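Local coordinates for acetyl-CoA hydrolase/transferase family protein (Porphyromonas gingivalis, PDB 2NVV) that probably hydrolyses acetyl-CoA or exchanges CoA between acetate and another acyl group, as a zinc-binding member of the acetyl-CoA hydrolase/transferase family, at residues A[354-359]-A[403-408]; A[364-369]-A[409-414]. All blocks are in the same frame, centred on the assembly; numbering follows the deposited sequence.

From the N terminus, the chain runs through 354-359 and then 364-369, which belong to successive strands of one small mixed sheet. It then passes through helix 379-385 and strand 389-392 before reaching 403-408 and, directly after it, 409-414. Contact 1 closes a loop from 354-359 to 403-408 by parallel strand pairing. Contact 2 closes a second loop from 364-369 to 409-414, at a zinc ion. The two loops cross, because their segments alternate along the chain. The contacts also touch: acidic side chains of contact 1 reach the backbone at the start of 409-414. The small sheet is thus tied to the zinc-binding loop.

Contact 1 (A[354-359]-A[403-408]); sequences LEADIF and SSFVPM
Ala356 and Phe405 pair side by side in a short parallel strand pair, their side chains on the same face. Those of Asp357 and Val406 lie on the opposite face. Ala356 carries the main backbone link: its N donates to Ser404 O (2.8 Å), and its O accepts from Val406 N (2.9 Å). Ala356 therefore bonds to the residues before and after Phe405, as parallel strands require. A longer bond from Ile358 N to Val406 O is less certain. Phe405 CG stands beside the backbone N and anti to the carbonyl carbon (chi1 -66°). This brings ring atoms CD1 and CE1 obliquely up to the methyl of Ala356, with CE1 4.0 Å from Ala356 CB.

Glu355 and Val406 cross at about a right angle. The glutamate chain carries OE1 past both valine methyls, 3.8 Å from Val406 CG1. Its other oxygen, OE2, accepts from Ala410 N and Asn363 ND2, so the carboxylate is anchored beyond the strand pair. Asp357 has CG between its backbone N and carbonyl carbon (chi1 62°). There OD1 accepts from Phe359 N at 2.9 Å, forming an Asx turn just where strand 355-357 stops. OD2 lies 3.7 Å from CA of the selenomethionine Met408, and accepts from Val409 N.

Phe359 CD1 passes Pro407 O at 4.0 Å, while Ile358 CG1 lies over one face of the Phe359 ring. Three helices surround the pair. Val406 and Pro407 lean on helix 477-484, Phe405 and Ile358 meet helix 436-446, and Ile358 and Pro407 pack on helix 453-459. Along its other edge, strand 355-357 pairs with the antiparallel strand 362-367. That pairing contains a classic beta bulge, where Leu354 and Glu355 both face Asn363.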
# COMPACT_ATOMS: atom_id res chain seq x y z
N LEU A 354 2.99 7.92 -15.34
CA LEU A 354 4.01 8.53 -16.19
C LEU A 354 4.32 7.47 -17.21
O LEU A 354 4.47 7.74 -18.40
CB LEU A 354 5.29 8.84 -15.43
CG LEU A 354 5.27 9.97 -14.41
CD1 LEU A 354 6.71 10.39 -14.13
CD2 LEU A 354 4.47 11.15 -14.96
N GLU A 355 4.40 6.25 -16.71
CA GLU A 355 4.65 5.08 -17.53
C GLU A 355 4.15 3.84 -16.78
O GLU A 355 3.93 3.87 -15.58
CB GLU A 355 6.15 4.97 -17.83
CG GLU A 355 6.99 4.38 -16.72
CD GLU A 355 8.46 4.32 -17.10
OE1 GLU A 355 8.76 4.41 -18.30
OE2 GLU A 355 9.31 4.18 -16.19
N ALA A 356 3.96 2.75 -17.52
CA ALA A 356 3.49 1.50 -16.95
C ALA A 356 4.19 0.37 -17.69
O ALA A 356 4.63 0.57 -18.82
CB ALA A 356 1.98 1.37 -17.12
N ASP A 357 4.33 -0.79 -17.06
CA ASP A 357 4.95 -1.90 -17.76
C ASP A 357 3.92 -3.00 -17.98
O ASP A 357 2.84 -2.99 -17.39
CB ASP A 357 6.19 -2.45 -17.03
CG ASP A 357 5.89 -3.00 -15.65
OD1 ASP A 357 4.85 -3.66 -15.48
OD2 ASP A 357 6.73 -2.78 -14.74
N ILE A 358 4.26 -3.94 -18.85
CA ILE A 358 3.37 -5.03 -19.21
C ILE A 358 2.92 -5.96 -18.08
O ILE A 358 2.09 -6.84 -18.30
CB ILE A 358 4.00 -5.88 -20.36
CG1 ILE A 358 5.44 -6.27 -19.99
CG2 ILE A 358 4.01 -5.06 -21.66
CD1 ILE A 358 6.17 -7.10 -21.06
N PHE A 359 3.44 -5.76 -16.88
CA PHE A 359 3.02 -6.61 -15.77
C PHE A 359 2.13 -5.89 -14.76
O PHE A 359 1.82 -6.43 -13.70
CB PHE A 359 4.25 -7.21 -15.11
CG PHE A 359 5.06 -8.06 -16.03
CD1 PHE A 359 6.29 -7.63 -16.51
CD2 PHE A 359 4.55 -9.28 -16.50
CE1 PHE A 359 7.00 -8.38 -17.46
CE2 PHE A 359 5.24 -10.04 -17.44
CZ PHE A 359 6.48 -9.59 -17.92
N SER A 403 7.18 5.50 -25.70
CA SER A 403 6.05 4.65 -25.36
C SER A 403 5.76 4.78 -23.86
O SER A 403 6.67 4.74 -23.03
CB SER A 403 6.38 3.19 -25.70
OG SER A 403 5.38 2.32 -25.18
N SER A 404 4.49 4.93 -23.51
CA SER A 404 4.10 5.03 -22.10
C SER A 404 4.17 3.66 -21.45
O SER A 404 4.15 3.54 -20.24
CB SER A 404 2.69 5.57 -21.97
OG SER A 404 2.60 6.87 -22.51
N PHE A 405 4.24 2.62 -22.28
CA PHE A 405 4.31 1.24 -21.82
C PHE A 405 5.69 0.66 -22.12
O PHE A 405 6.17 0.73 -23.25
CB PHE A 405 3.22 0.41 -22.50
CG PHE A 405 1.84 0.81 -22.09
CD1 PHE A 405 1.26 0.29 -20.94
CD2 PHE A 405 1.14 1.77 -22.81
CE1 PHE A 405 0.00 0.71 -20.52
CE2 PHE A 405 -0.11 2.20 -22.40
CZ PHE A 405 -0.68 1.67 -21.25
N VAL A 406 6.32 0.09 -21.10
CA VAL A 406 7.66 -0.44 -21.22
C VAL A 406 7.78 -1.83 -20.61
O VAL A 406 6.91 -2.27 -19.86
CB VAL A 406 8.64 0.50 -20.51
CG1 VAL A 406 8.63 1.87 -21.17
CG2 VAL A 406 8.24 0.63 -19.04
N PRO A 407 8.87 -2.55 -20.92
CA PRO A 407 9.08 -3.90 -20.37
C PRO A 407 9.05 -3.87 -18.84
O PRO A 407 8.39 -4.69 -18.21
CB PRO A 407 10.46 -4.28 -20.91
CG PRO A 407 10.50 -3.57 -22.24
CD PRO A 407 9.91 -2.22 -21.91
N MSE A 408 9.77 -2.91 -18.26
CA MSE A 408 9.83 -2.72 -16.81
C MSE A 408 9.88 -1.22 -16.54
O MSE A 408 10.59 -0.50 -17.23
CB MSE A 408 11.07 -3.38 -16.22
CG MSE A 408 11.07 -3.39 -14.69
SE MSE A 408 12.78 -3.86 -13.88
CE MSE A 408 12.65 -5.80 -13.87

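Contact 2 (A[364-369]-A[409-414]); sequences STHVSG and VAHHDH. With ZN (zinc ion), chain H.
His411 has CG anti to the backbone N (chi1 -175°), while His366 keeps CG beside its own N (chi1 -70°). These rotations bring the two imidazoles together, and they stack face to face, centroids 3.8 Å apart and planes at 27°. His366 ND1 sits over the centre of the His411 ring. It also donates to Thr365 OG1, which lies in the plane of the His366 ring.

Thr365 OG1 donates in turn to the syn lone pair of Asp413 OD2, and Ser364 N donates to the anti lone pair at 2.8 Å. Two donors thus hold one carboxylate oxygen, while Asp413 OD1 binds zinc at 2.5 Å. His411 NE2 binds the same ion at 2.3 Å. Its other nitrogen, ND1, donates to water 2 (2.6 Å), which also bonds to Gly369 O and Ala410 O and so helps fix the ring's rotation.

Glu416 and His417 of the second subunit bind the zinc too, as do waters 1 and 3. The metal therefore bridges the two subunits. Water 1 also donates to Thr365 OG1, so the threonine holds two first-shell ligands, water 1 and Asp413, from the second shell. Ser364 and Thr365 position Asp413 by hydrogen bonds, while His366 stacks on His411. The zinc would probably polarise its bound waters.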
# COMPACT_ATOMS: atom_id res chain seq x y z
N SER A 364 4.83 6.77 -11.28
CA SER A 364 4.12 8.03 -11.35
C SER A 364 4.95 9.19 -10.83
O SER A 364 4.42 10.25 -10.52
CB SER A 364 2.78 7.96 -10.59
OG SER A 364 2.84 7.16 -9.43
N THR A 365 6.27 9.01 -10.78
CA THR A 365 7.13 10.05 -10.25
C THR A 365 8.49 10.30 -10.92
O THR A 365 8.90 11.46 -11.04
CB THR A 365 7.40 9.81 -8.75
OG1 THR A 365 7.87 8.47 -8.56
CG2 THR A 365 6.14 9.99 -7.93
N HIS A 366 9.19 9.26 -11.35
CA HIS A 366 10.52 9.45 -11.94
C HIS A 366 10.64 9.29 -13.45
O HIS A 366 10.32 8.25 -13.98
CB HIS A 366 11.53 8.52 -11.29
CG HIS A 366 11.86 8.89 -9.87
ND1 HIS A 366 10.92 8.93 -8.87
CD2 HIS A 366 13.04 9.22 -9.29
CE1 HIS A 366 11.50 9.27 -7.73
NE2 HIS A 366 12.79 9.46 -7.96
N VAL A 367 11.12 10.33 -14.12
CA VAL A 367 11.32 10.27 -15.56
C VAL A 367 12.61 9.48 -15.77
O VAL A 367 13.64 9.80 -15.18
CB VAL A 367 11.46 11.69 -16.18
CG1 VAL A 367 11.78 11.58 -17.68
CG2 VAL A 367 10.17 12.47 -15.98
N SER A 368 12.55 8.44 -16.59
CA SER A 368 13.71 7.60 -16.84
C SER A 368 14.26 7.00 -15.55
O SER A 368 15.41 6.59 -15.48
CB SER A 368 14.80 8.40 -17.55
OG SER A 368 14.42 8.67 -18.88
N GLY A 369 13.42 6.98 -14.52
CA GLY A 369 13.80 6.41 -13.24
C GLY A 369 14.73 7.23 -12.35
O GLY A 369 15.10 6.78 -11.27
N VAL A 409 9.12 -0.76 -15.54
CA VAL A 409 9.12 0.66 -15.21
C VAL A 409 10.45 1.03 -14.54
O VAL A 409 10.94 0.31 -13.67
CB VAL A 409 7.93 1.06 -14.26
CG1 VAL A 409 6.62 0.99 -15.00
CG2 VAL A 409 7.89 0.15 -13.06
N ALA A 410 11.03 2.16 -14.98
CA ALA A 410 12.30 2.64 -14.45
C ALA A 410 12.21 3.04 -12.98
O ALA A 410 13.23 3.30 -12.34
CB ALA A 410 12.80 3.81 -15.28
N HIS A 411 10.99 3.10 -12.46
CA HIS A 411 10.75 3.45 -11.07
C HIS A 411 9.39 2.91 -10.67
O HIS A 411 8.39 3.23 -11.30
CB HIS A 411 10.75 4.97 -10.88
CG HIS A 411 10.63 5.40 -9.46
ND1 HIS A 411 11.68 5.29 -8.56
CD2 HIS A 411 9.58 5.89 -8.76
CE1 HIS A 411 11.28 5.70 -7.37
NE2 HIS A 411 10.01 6.07 -7.46
N HIS A 412 9.36 2.09 -9.62
CA HIS A 412 8.11 1.51 -9.16
C HIS A 412 7.43 2.29 -8.04
O HIS A 412 7.97 2.44 -6.95
CB HIS A 412 8.33 0.07 -8.68
CG HIS A 412 8.78 -0.87 -9.76
ND1 HIS A 412 8.06 -2.00 -10.11
CD2 HIS A 412 9.88 -0.86 -10.55
CE1 HIS A 412 8.70 -2.64 -11.07
NE2 HIS A 412 9.80 -1.98 -11.36
N ASP A 413 6.23 2.78 -8.32
CA ASP A 413 5.43 3.49 -7.33
C ASP A 413 4.23 2.64 -6.91
O ASP A 413 3.80 2.69 -5.75
CB ASP A 413 4.97 4.84 -7.88
CG ASP A 413 6.07 5.87 -7.87
OD1 ASP A 413 6.73 6.00 -6.82
OD2 ASP A 413 6.28 6.55 -8.90
N HIS A 414 3.69 1.86 -7.85
CA HIS A 414 2.56 0.98 -7.56
C HIS A 414 2.86 -0.39 -8.14
O HIS A 414 3.34 -0.48 -9.27
CB HIS A 414 1.28 1.57 -8.13
CG HIS A 414 1.06 3.00 -7.73
ND1 HIS A 414 1.56 4.06 -8.46
CD2 HIS A 414 0.47 3.53 -6.64
CE1 HIS A 414 1.30 5.18 -7.82
NE2 HIS A 414 0.64 4.90 -6.72
ZN ZN H . 8.80 6.35 -5.50
O HOH W 1 8.85 8.65 -6.16
O HOH W 2 13.97 4.58 -9.58
O HOH W 3 8.42 4.28 -4.92